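Local coordinates for protein unsaturated glucuronyl hydrolase (Streptococcus agalactiae, PDB 2ZZR) that hydrolyses unsaturated hyaluronan, chondroitin and heparin disaccharides, releasing the 4,5-unsaturated uronic acid from their non-reducing end, at residues I104-L115 / A138-R149; H94-I104 / L118-E126. One frame throughout, in Å; residues are numbered along the deposited sequence.

Interaction 1. Residues I104-L115 / A138-R149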
loop_
_atom_site.group_PDB
_atom_site.type_symbol
_atom_site.label_atom_id
_atom_site.label_comp_id
_atom_site.label_asym_id
_atom_site.label_seq_id
_atom_site.Cartn_x
_atom_site.Cartn_y
_atom_site.Cartn_z
ATOM N N ILE A 104 18.307 -8.895 -6.394
ATOM C CA ILE A 104 18.819 -7.643 -6.961
ATOM C C ILE A 104 20.235 -7.803 -7.544
ATOM O O ILE A 104 20.533 -7.263 -8.612
ATOM C CB ILE A 104 18.677 -6.416 -5.986
ATOM C CG1 ILE A 104 19.141 -5.116 -6.653
ATOM C CG2 ILE A 104 19.414 -6.639 -4.665
ATOM C CD1 ILE A 104 18.271 -4.654 -7.806
ATOM N N ASN A 105 21.083 -8.564 -6.854
ATOM C CA ASN A 105 22.434 -8.842 -7.341
ATOM C C ASN A 105 22.410 -9.425 -8.747
ATOM O O ASN A 105 23.225 -9.059 -9.598
ATOM C CB ASN A 105 23.175 -9.777 -6.381
ATOM C CG ASN A 105 23.798 -9.038 -5.212
ATOM O OD1 ASN A 105 23.905 -7.810 -5.225
ATOM N ND2 ASN A 105 24.234 -9.785 -4.200
ATOM N N ASN A 106 21.444 -10.307 -8.982
ATOM C CA ASN A 106 21.290 -10.990 -10.260
ATOM C C ASN A 106 20.220 -10.391 -11.167
ATOM O O ASN A 106 19.928 -10.944 -12.232
ATOM C CB ASN A 106 21.018 -12.468 -10.008
ATOM C CG ASN A 106 22.236 -13.190 -9.494
ATOM O OD1 ASN A 106 23.240 -13.308 -10.199
ATOM N ND2 ASN A 106 22.170 -13.663 -8.254
ATOM N N ARG A 107 19.641 -9.267 -10.740
ATOM C CA ARG A 107 18.648 -8.529 -11.535
ATOM C C ARG A 107 17.538 -9.440 -12.084
ATOM O O ARG A 107 17.194 -9.393 -13.274
ATOM C CB ARG A 107 19.337 -7.737 -12.655
ATOM C CG ARG A 107 20.336 -6.683 -12.155
ATOM C CD ARG A 107 21.111 -6.029 -13.299
ATOM N NE ARG A 107 20.239 -5.305 -14.226
ATOM C CZ ARG A 107 19.879 -4.028 -14.092
ATOM N NH1 ARG A 107 20.312 -3.309 -13.060
ATOM N NH2 ARG A 107 19.082 -3.469 -14.998
ATOM N N ILE A 108 16.986 -10.266 -11.200
ATOM C CA ILE A 108 15.942 -11.223 -11.551
ATOM C C ILE A 108 14.555 -10.622 -11.350
ATOM O O ILE A 108 14.194 -10.245 -10.232
ATOM C CB ILE A 108 16.064 -12.519 -10.713
ATOM C CG1 ILE A 108 17.407 -13.204 -10.984
ATOM C CG2 ILE A 108 14.885 -13.469 -10.993
ATOM C CD1 ILE A 108 17.795 -14.232 -9.936
ATOM N N ALA A 109 13.786 -10.547 -12.439
ATOM C CA ALA A 109 12.386 -10.115 -12.411
ATOM C C ALA A 109 12.174 -8.748 -11.741
ATOM O O ALA A 109 11.280 -8.587 -10.905
ATOM C CB ALA A 109 11.506 -11.191 -11.750
ATOM N N LEU A 110 12.994 -7.772 -12.116
ATOM C CA LEU A 110 12.930 -6.448 -11.489
ATOM C C LEU A 110 12.790 -5.274 -12.470
ATOM O O LEU A 110 13.061 -4.125 -12.112
ATOM C CB LEU A 110 14.129 -6.243 -10.553
ATOM C CG LEU A 110 14.189 -7.121 -9.295
ATOM C CD1 LEU A 110 15.497 -6.893 -8.551
ATOM C CD2 LEU A 110 12.996 -6.874 -8.363
ATOM N N ASP A 111 12.337 -5.556 -13.692
ATOM C CA ASP A 111 12.161 -4.500 -14.693
ATOM C C ASP A 111 10.761 -3.910 -14.622
ATOM O O ASP A 111 9.937 -4.072 -15.525
ATOM C CB ASP A 111 12.505 -5.021 -16.088
ATOM C CG ASP A 111 13.895 -5.582 -16.148
ATOM O OD1 ASP A 111 14.033 -6.781 -16.476
ATOM O OD2 ASP A 111 14.848 -4.838 -15.813
ATOM N N HIS A 112 10.511 -3.231 -13.505
ATOM C CA HIS A 112 9.228 -2.625 -13.204
ATOM C C HIS A 112 9.479 -1.627 -12.066
ATOM O O HIS A 112 10.624 -1.446 -11.633
ATOM C CB HIS A 112 8.200 -3.694 -12.812
ATOM C CG HIS A 112 8.647 -4.579 -11.690
ATOM N ND1 HIS A 112 9.027 -5.891 -11.876
ATOM C CD2 HIS A 112 8.796 -4.328 -10.368
ATOM C CE1 HIS A 112 9.377 -6.416 -10.714
ATOM N NE2 HIS A 112 9.250 -5.487 -9.783
ATOM N N HIS A 113 8.421 -0.982 -11.595
ATOM C CA HIS A 113 8.548 0.091 -10.615
ATOM C C HIS A 113 8.207 -0.367 -9.193
ATOM O O HIS A 113 8.144 0.457 -8.274
ATOM C CB HIS A 113 7.620 1.244 -11.005
ATOM C CG HIS A 113 6.171 0.879 -10.956
ATOM N ND1 HIS A 113 5.560 0.124 -11.936
ATOM C CD2 HIS A 113 5.222 1.124 -10.022
ATOM C CE1 HIS A 113 4.289 -0.053 -11.621
ATOM N NE2 HIS A 113 4.057 0.546 -10.465
ATOM N N ASP A 114 7.975 -1.669 -9.014
ATOM C CA ASP A 114 7.537 -2.201 -7.715
ATOM C C ASP A 114 8.682 -2.603 -6.775
ATOM O O ASP A 114 8.507 -3.460 -5.898
ATOM C CB ASP A 114 6.532 -3.347 -7.909
ATOM C CG ASP A 114 5.207 -2.869 -8.475
ATOM O OD1 ASP A 114 4.696 -1.823 -8.025
ATOM O OD2 ASP A 114 4.669 -3.550 -9.372
ATOM N N LEU A 115 9.834 -1.956 -6.947
ATOM C CA LEU A 115 11.016 -2.201 -6.106
ATOM C C LEU A 115 10.754 -1.880 -4.631
ATOM O O LEU A 115 11.279 -2.553 -3.737
ATOM C CB LEU A 115 12.226 -1.405 -6.621
ATOM C CG LEU A 115 13.106 -2.001 -7.734
ATOM C CD1 LEU A 115 13.816 -3.267 -7.264
ATOM C CD2 LEU A 115 12.313 -2.280 -9.001
ATOM N N ALA A 138 20.920 -4.416 0.072
ATOM C CA ALA A 138 19.840 -4.789 -0.846
ATOM C C ALA A 138 18.923 -3.601 -1.124
ATOM O O ALA A 138 18.498 -3.389 -2.262
ATOM C CB ALA A 138 19.045 -5.957 -0.290
ATOM N N THR A 139 18.626 -2.828 -0.080
ATOM C CA THR A 139 17.766 -1.645 -0.211
ATOM C C THR A 139 18.359 -0.603 -1.170
ATOM O O THR A 139 17.666 -0.115 -2.074
ATOM C CB THR A 139 17.473 -0.997 1.171
ATOM O OG1 THR A 139 16.774 -1.927 2.008
ATOM C CG2 THR A 139 16.624 0.247 1.002
ATOM N N ILE A 140 19.635 -0.262 -0.981
ATOM C CA ILE A 140 20.283 0.734 -1.834
ATOM C C ILE A 140 20.355 0.251 -3.283
ATOM O O ILE A 140 20.051 1.007 -4.206
ATOM C CB ILE A 140 21.680 1.158 -1.303
ATOM C CG1 ILE A 140 21.561 1.732 0.117
ATOM C CG2 ILE A 140 22.344 2.169 -2.249
ATOM C CD1 ILE A 140 20.594 2.911 0.256
ATOM N N LYS A 141 20.723 -1.013 -3.471
ATOM C CA LYS A 141 20.767 -1.599 -4.814
ATOM C C LYS A 141 19.382 -1.577 -5.473
ATOM O O LYS A 141 19.265 -1.263 -6.659
ATOM C CB LYS A 141 21.354 -3.014 -4.774
ATOM C CG LYS A 141 22.864 -3.033 -4.544
ATOM C CD LYS A 141 23.373 -4.448 -4.328
ATOM C CE LYS A 141 24.900 -4.469 -4.249
ATOM N NZ LYS A 141 25.415 -5.858 -4.158
ATOM N N ALA A 142 18.342 -1.880 -4.691
ATOM C CA ALA A 142 16.951 -1.785 -5.156
ATOM C C ALA A 142 16.559 -0.359 -5.544
ATOM O O ALA A 142 15.878 -0.157 -6.549
ATOM C CB ALA A 142 15.991 -2.333 -4.102
ATOM N N ALA A 143 16.984 0.622 -4.748
ATOM C CA ALA A 143 16.731 2.027 -5.048
ATOM C C ALA A 143 17.359 2.406 -6.393
ATOM O O ALA A 143 16.709 3.027 -7.229
ATOM C CB ALA A 143 17.252 2.925 -3.930
ATOM N N ASP A 144 18.613 2.003 -6.604
ATOM C CA ASP A 144 19.293 2.253 -7.877
ATOM C C ASP A 144 18.564 1.581 -9.043
ATOM O O ASP A 144 18.446 2.158 -10.130
ATOM C CB ASP A 144 20.749 1.786 -7.817
ATOM C CG ASP A 144 21.597 2.644 -6.900
ATOM O OD1 ASP A 144 21.229 3.815 -6.673
ATOM O OD2 ASP A 144 22.629 2.139 -6.401
ATOM N N LYS A 145 18.064 0.370 -8.805
ATOM C CA LYS A 145 17.278 -0.343 -9.814
ATOM C C LYS A 145 16.019 0.449 -10.179
ATOM O O LYS A 145 15.690 0.602 -11.359
ATOM C CB LYS A 145 16.921 -1.754 -9.333
ATOM C CG LYS A 145 16.233 -2.633 -10.374
ATOM C CD LYS A 145 17.185 -3.026 -11.503
ATOM C CE LYS A 145 16.472 -3.859 -12.567
ATOM N NZ LYS A 145 15.616 -3.009 -13.436
ATOM N N LEU A 146 15.335 0.973 -9.163
ATOM C CA LEU A 146 14.140 1.783 -9.383
ATOM C C LEU A 146 14.445 3.071 -10.159
ATOM O O LEU A 146 13.683 3.466 -11.045
ATOM C CB LEU A 146 13.455 2.102 -8.048
ATOM C CG LEU A 146 12.121 2.853 -8.129
ATOM C CD1 LEU A 146 11.101 2.092 -8.976
ATOM C CD2 LEU A 146 11.587 3.142 -6.735
ATOM N N MET A 147 15.564 3.711 -9.826
ATOM C CA MET A 147 16.001 4.944 -10.489
ATOM C C MET A 147 16.175 4.779 -12.007
ATOM O O MET A 147 16.014 5.747 -12.756
ATOM C CB MET A 147 17.305 5.455 -9.859
ATOM C CG MET A 147 17.137 5.987 -8.429
ATOM S SD MET A 147 16.304 7.585 -8.376
ATOM C CE MET A 147 17.678 8.668 -8.763
ATOM N N GLU A 148 16.483 3.557 -12.442
ATOM C CA GLU A 148 16.700 3.247 -13.869
ATOM C C GLU A 148 15.475 3.550 -14.736
ATOM O O GLU A 148 15.604 3.764 -15.949
ATOM C CB GLU A 148 17.094 1.779 -14.062
ATOM C CG GLU A 148 18.447 1.370 -13.495
ATOM C CD GLU A 148 18.687 -0.131 -13.574
ATOM O OE1 GLU A 148 17.878 -0.849 -14.209
ATOM O OE2 GLU A 148 19.687 -0.598 -12.988
ATOM N N ARG A 149 14.289 3.555 -14.125
ATOM C CA ARG A 149 13.049 3.785 -14.870
ATOM C C ARG A 149 12.588 5.248 -14.894
ATOM O O ARG A 149 11.550 5.566 -15.471
ATOM C CB ARG A 149 11.930 2.858 -14.375
ATOM C CG ARG A 149 12.291 1.381 -14.454
ATOM C CD ARG A 149 11.059 0.487 -14.348
ATOM N NE ARG A 149 10.232 0.519 -15.558
ATOM C CZ ARG A 149 10.502 -0.148 -16.681
ATOM N NH1 ARG A 149 11.585 -0.917 -16.771
ATOM N NH2 ARG A 149 9.687 -0.042 -17.725
HETATM O O HOH W 1 13.507 -1.050 -12.303
#

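Interaction 2. Residues H94-I104 / L118-E126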
loop_
_atom_site.group_PDB
_atom_site.type_symbol
_atom_site.label_atom_id
_atom_site.label_comp_id
_atom_site.label_asym_id
_atom_site.label_seq_id
_atom_site.Cartn_x
_atom_site.Cartn_y
_atom_site.Cartn_z
ATOM N N HIS A 94 14.981 -12.955 7.857
ATOM C CA HIS A 94 16.313 -12.593 7.390
ATOM C C HIS A 94 16.790 -13.469 6.230
ATOM O O HIS A 94 17.559 -13.011 5.380
ATOM C CB HIS A 94 17.353 -12.591 8.510
ATOM C CG HIS A 94 18.716 -12.202 8.038
ATOM N ND1 HIS A 94 19.025 -10.921 7.631
ATOM C CD2 HIS A 94 19.841 -12.934 7.860
ATOM C CE1 HIS A 94 20.287 -10.876 7.244
ATOM N NE2 HIS A 94 20.803 -12.086 7.370
ATOM N N LYS A 95 16.345 -14.724 6.207
ATOM C CA LYS A 95 16.586 -15.587 5.055
ATOM C C LYS A 95 15.895 -15.029 3.809
ATOM O O LYS A 95 16.482 -15.036 2.719
ATOM C CB LYS A 95 16.154 -17.022 5.345
ATOM C CG LYS A 95 17.188 -17.785 6.174
ATOM C CD LYS A 95 16.705 -19.171 6.525
ATOM C CE LYS A 95 17.619 -19.809 7.563
ATOM N NZ LYS A 95 16.988 -21.017 8.158
ATOM N N ASN A 96 14.668 -14.525 3.978
ATOM C CA ASN A 96 13.981 -13.798 2.898
ATOM C C ASN A 96 14.830 -12.622 2.420
ATOM O O ASN A 96 15.030 -12.438 1.221
ATOM C CB ASN A 96 12.605 -13.286 3.345
ATOM C CG ASN A 96 11.561 -14.377 3.457
ATOM O OD1 ASN A 96 11.831 -15.570 3.235
ATOM N ND2 ASN A 96 10.351 -13.976 3.823
ATOM N N VAL A 97 15.337 -11.831 3.364
ATOM C CA VAL A 97 16.233 -10.714 3.051
ATOM C C VAL A 97 17.418 -11.143 2.173
ATOM O O VAL A 97 17.763 -10.461 1.206
ATOM C CB VAL A 97 16.721 -9.997 4.344
ATOM C CG1 VAL A 97 17.833 -9.005 4.039
ATOM C CG2 VAL A 97 15.547 -9.304 5.031
ATOM N N LEU A 98 18.036 -12.276 2.507
ATOM C CA LEU A 98 19.170 -12.765 1.723
ATOM C C LEU A 98 18.746 -13.143 0.301
ATOM O O LEU A 98 19.485 -12.898 -0.658
ATOM C CB LEU A 98 19.873 -13.928 2.433
ATOM C CG LEU A 98 20.606 -13.556 3.736
ATOM C CD1 LEU A 98 21.242 -14.790 4.386
ATOM C CD2 LEU A 98 21.651 -12.481 3.500
ATOM N N SER A 99 17.544 -13.708 0.182
ATOM C CA SER A 99 16.925 -14.002 -1.110
ATOM C C SER A 99 16.692 -12.726 -1.921
ATOM O O SER A 99 16.946 -12.696 -3.124
ATOM C CB SER A 99 15.607 -14.758 -0.916
ATOM O OG SER A 99 14.925 -14.942 -2.148
ATOM N N PHE A 100 16.199 -11.676 -1.265
ATOM C CA PHE A 100 16.034 -10.378 -1.931
ATOM C C PHE A 100 17.367 -9.782 -2.382
ATOM O O PHE A 100 17.457 -9.192 -3.456
ATOM C CB PHE A 100 15.245 -9.398 -1.048
ATOM C CG PHE A 100 13.771 -9.683 -1.009
ATOM C CD1 PHE A 100 13.186 -10.249 0.117
ATOM C CD2 PHE A 100 12.966 -9.398 -2.109
ATOM C CE1 PHE A 100 11.823 -10.525 0.159
ATOM C CE2 PHE A 100 11.604 -9.671 -2.083
ATOM C CZ PHE A 100 11.027 -10.238 -0.950
ATOM N N LEU A 101 18.403 -9.946 -1.565
ATOM C CA LEU A 101 19.744 -9.528 -1.951
ATOM C C LEU A 101 20.213 -10.293 -3.190
ATOM O O LEU A 101 20.779 -9.703 -4.113
ATOM C CB LEU A 101 20.729 -9.710 -0.787
ATOM C CG LEU A 101 22.170 -9.205 -0.969
ATOM C CD1 LEU A 101 22.265 -7.823 -1.624
ATOM C CD2 LEU A 101 22.890 -9.206 0.373
ATOM N N ASN A 102 19.969 -11.601 -3.211
ATOM C CA ASN A 102 20.276 -12.409 -4.396
ATOM C C ASN A 102 19.522 -11.917 -5.635
ATOM O O ASN A 102 20.089 -11.825 -6.732
ATOM C CB ASN A 102 19.955 -13.882 -4.152
ATOM C CG ASN A 102 20.211 -14.743 -5.383
ATOM O OD1 ASN A 102 19.292 -15.054 -6.142
ATOM N ND2 ASN A 102 21.469 -15.102 -5.598
ATOM N N ARG A 103 18.244 -11.599 -5.442
ATOM C CA ARG A 103 17.373 -11.155 -6.530
ATOM C C ARG A 103 17.863 -9.863 -7.196
ATOM O O ARG A 103 17.840 -9.748 -8.428
ATOM C CB ARG A 103 15.931 -11.009 -6.030
ATOM C CG ARG A 103 14.929 -10.734 -7.143
ATOM C CD ARG A 103 13.507 -10.749 -6.634
ATOM N NE ARG A 103 12.568 -10.368 -7.690
ATOM C CZ ARG A 103 11.252 -10.278 -7.536
ATOM N NH1 ARG A 103 10.680 -10.557 -6.365
ATOM N NH2 ARG A 103 10.498 -9.911 -8.565
ATOM N N ILE A 104 18.307 -8.895 -6.394
ATOM C CA ILE A 104 18.819 -7.643 -6.961
ATOM C C ILE A 104 20.235 -7.803 -7.544
ATOM O O ILE A 104 20.533 -7.263 -8.612
ATOM C CB ILE A 104 18.677 -6.416 -5.986
ATOM C CG1 ILE A 104 19.141 -5.116 -6.653
ATOM C CG2 ILE A 104 19.414 -6.639 -4.665
ATOM C CD1 ILE A 104 18.271 -4.654 -7.806
ATOM N N LEU A 118 8.604 -4.530 -2.943
ATOM C CA LEU A 118 9.438 -5.708 -2.744
ATOM C C LEU A 118 10.455 -5.535 -1.624
ATOM O O LEU A 118 10.582 -6.410 -0.761
ATOM C CB LEU A 118 10.148 -6.087 -4.050
ATOM C CG LEU A 118 9.266 -6.812 -5.072
ATOM C CD1 LEU A 118 9.966 -6.903 -6.414
ATOM C CD2 LEU A 118 8.847 -8.203 -4.581
ATOM N N TYR A 119 11.164 -4.409 -1.635
ATOM C CA TYR A 119 12.335 -4.230 -0.771
ATOM C C TYR A 119 12.081 -3.483 0.528
ATOM O O TYR A 119 12.806 -3.677 1.500
ATOM C CB TYR A 119 13.505 -3.633 -1.559
ATOM C CG TYR A 119 14.119 -4.688 -2.456
ATOM C CD1 TYR A 119 15.240 -5.410 -2.047
ATOM C CD2 TYR A 119 13.535 -5.012 -3.684
ATOM C CE1 TYR A 119 15.781 -6.405 -2.851
ATOM C CE2 TYR A 119 14.068 -6.011 -4.493
ATOM C CZ TYR A 119 15.188 -6.703 -4.072
ATOM O OH TYR A 119 15.718 -7.703 -4.859
ATOM N N THR A 120 11.057 -2.634 0.551
ATOM C CA THR A 120 10.761 -1.856 1.764
ATOM C C THR A 120 10.286 -2.706 2.968
ATOM O O THR A 120 10.870 -2.593 4.056
ATOM C CB THR A 120 9.792 -0.683 1.480
ATOM O OG1 THR A 120 10.386 0.190 0.506
ATOM C CG2 THR A 120 9.502 0.094 2.774
ATOM N N PRO A 121 9.238 -3.544 2.792
ATOM C CA PRO A 121 8.743 -4.347 3.916
ATOM C C PRO A 121 9.628 -5.549 4.254
ATOM O O PRO A 121 9.388 -6.214 5.258
ATOM C CB PRO A 121 7.368 -4.832 3.437
ATOM C CG PRO A 121 7.081 -4.062 2.169
ATOM C CD PRO A 121 8.414 -3.762 1.589
ATOM N N SER A 122 10.634 -5.812 3.424
ATOM C CA SER A 122 11.529 -6.947 3.632
ATOM C C SER A 122 12.895 -6.484 4.138
ATOM O O SER A 122 13.277 -6.758 5.286
ATOM C CB SER A 122 11.672 -7.741 2.332
ATOM O OG SER A 122 12.237 -6.929 1.314
ATOM N N CYS A 123 13.617 -5.766 3.286
ATOM C CA CYS A 123 14.989 -5.366 3.569
ATOM C C CYS A 123 15.058 -4.085 4.386
ATOM O O CYS A 123 15.728 -4.041 5.413
ATOM C CB CYS A 123 15.774 -5.226 2.270
ATOM S SG CYS A 123 15.836 -6.787 1.358
ATOM N N THR A 124 14.355 -3.042 3.954
ATOM C CA THR A 124 14.393 -1.798 4.728
ATOM C C THR A 124 13.816 -2.044 6.124
ATOM O O THR A 124 14.324 -1.510 7.113
ATOM C CB THR A 124 13.682 -0.635 4.016
ATOM O OG1 THR A 124 14.093 -0.613 2.647
ATOM C CG2 THR A 124 14.062 0.692 4.657
ATOM N N ALA A 125 12.780 -2.877 6.193
ATOM C CA ALA A 125 12.194 -3.304 7.465
ATOM C C ALA A 125 13.254 -3.835 8.424
ATOM O O ALA A 125 13.337 -3.375 9.571
ATOM C CB ALA A 125 11.128 -4.346 7.243
ATOM N N GLU A 126 14.063 -4.794 7.968
ATOM C CA GLU A 126 15.098 -5.328 8.853
ATOM C C GLU A 126 16.087 -4.253 9.270
ATOM O O GLU A 126 16.482 -4.197 10.438
ATOM C CB GLU A 126 15.842 -6.533 8.280
ATOM C CG GLU A 126 16.774 -7.112 9.362
ATOM C CD GLU A 126 17.417 -8.433 9.021
ATOM O OE1 GLU A 126 17.773 -9.156 9.980
ATOM O OE2 GLU A 126 17.582 -8.743 7.824
#

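Interaction 1. Residues I104-L115 / A138-R149
R107 reaches E148 end-on with two nitrogens: NH1 donates to OE2 (2.8 Å, nearly straight at 172°) on its syn lone pair, NH2 to OE1 (3.0 Å). Guanidinium and carboxylate lie almost coplanar, and K145 CD and CE lie over one guanidinium face, toward its rim. Bends at chi2 and chi4 turn K145 NZ to the loop, where it donates to L110 O from above the carbonyl plane and to D111 OD2 (3.1 Å) from the anti side, well out of the carboxylate plane; it also salt-bridges E148 OE1 (3.2 Å). Water 1 accepts from K145 NZ and lies 3.0 Å from H112 O and 2.9 Å from K145 O. At the end of helix 87-105, N105 OD1 accepts from K141 NZ (2.7 Å); K141, extended beyond CG, also bridges to E137.

Apolar side chains pack alongside. I104 is a knob among A138, K141, A142 and K145; with CG1 anti to the backbone N (chi1 -176°), CD1 comes to 3.5 Å from K145 CB. L115 rests on A142 and L146 CB, and L146 CD1 meets H113 O.

R149 passes its CD by H112 O, while its NE donates to Q158 O and its NH2 to A159 O and G161 O.

In this alpha barrel the loop after helix 87-105, opened by a Schellman motif at R107, is clasped onto segment 138-149 by a four-residue salt-bridge network, just ahead of the probable nucleophile D114.

Interaction 2. Residues H94-I104 / L118-E126
Helix 94-104 and helix 118-126 cross at -119° with their axes 9.1 Å apart at closest approach, and the backbones come nearest where V97 faces C123; the second helix carries a wider pi-type turn at 120-124. F100 is the central knob, set among L118, Y119, S122 and C123. One face of its ring takes L118 O and S122 OG, which are themselves joined by a hydrogen bond lying in the carbonyl plane, while its edge points at the face of Y119 in a T-shaped pair (centroids 5.3 Å apart, planes at 70°). C123 SG sits obliquely to the ring and touches F100 CB (3.6 Å).

Y119 continues past F100 to the helix backbone, where its OH donates to F100 O (2.7 Å). That carbonyl also accepts the helical bond from I104 N, the two donors arriving from opposite faces of its plane. Beyond it, the hydroxyl touches R103 CB and I104 CB. R103 lays its guanidinium against L118, whose CD1 lies over one face, and its nitrogens bond to N65 OD1, to E67 O and to the loop at I108 and A109.

At the other end H94 ND1 donates to E126 OE2 (2.6 Å, nearly straight), in the ring plane and on the syn lone pair, although ring and carboxylate are turned 69° apart. E126 OE2 also lies 3.5 Å from V97 CG2.

Helix 70-84 flanks the pair, with T74 on F100 and W78 on E126, while helix 133-147 brings A142 against Y119 and T139 against C123.

Both contacts are built on helix 87-105 and share I104, whose side chain packs against helix 133-147 in interaction 1 and against Y119 in interaction 2; their centres lie 12 Å apart. The loop of interaction 1 is also fastened to the helix of interaction 2 through the backbone, where I108 N lies 2.9 Å from R103 O, a probable hydrogen bond. Y119 CG packs on A142 CB (3.4 Å), so helices 87-105, 115-130 and 133-147 pack against one another here. The active site borders them: D114, the probable nucleophile, lies near the loop's end, the H113 side chain hydrogen-bonds D174, the probable proton donor, and the L118 side chain lies about 5 Å from that of D114.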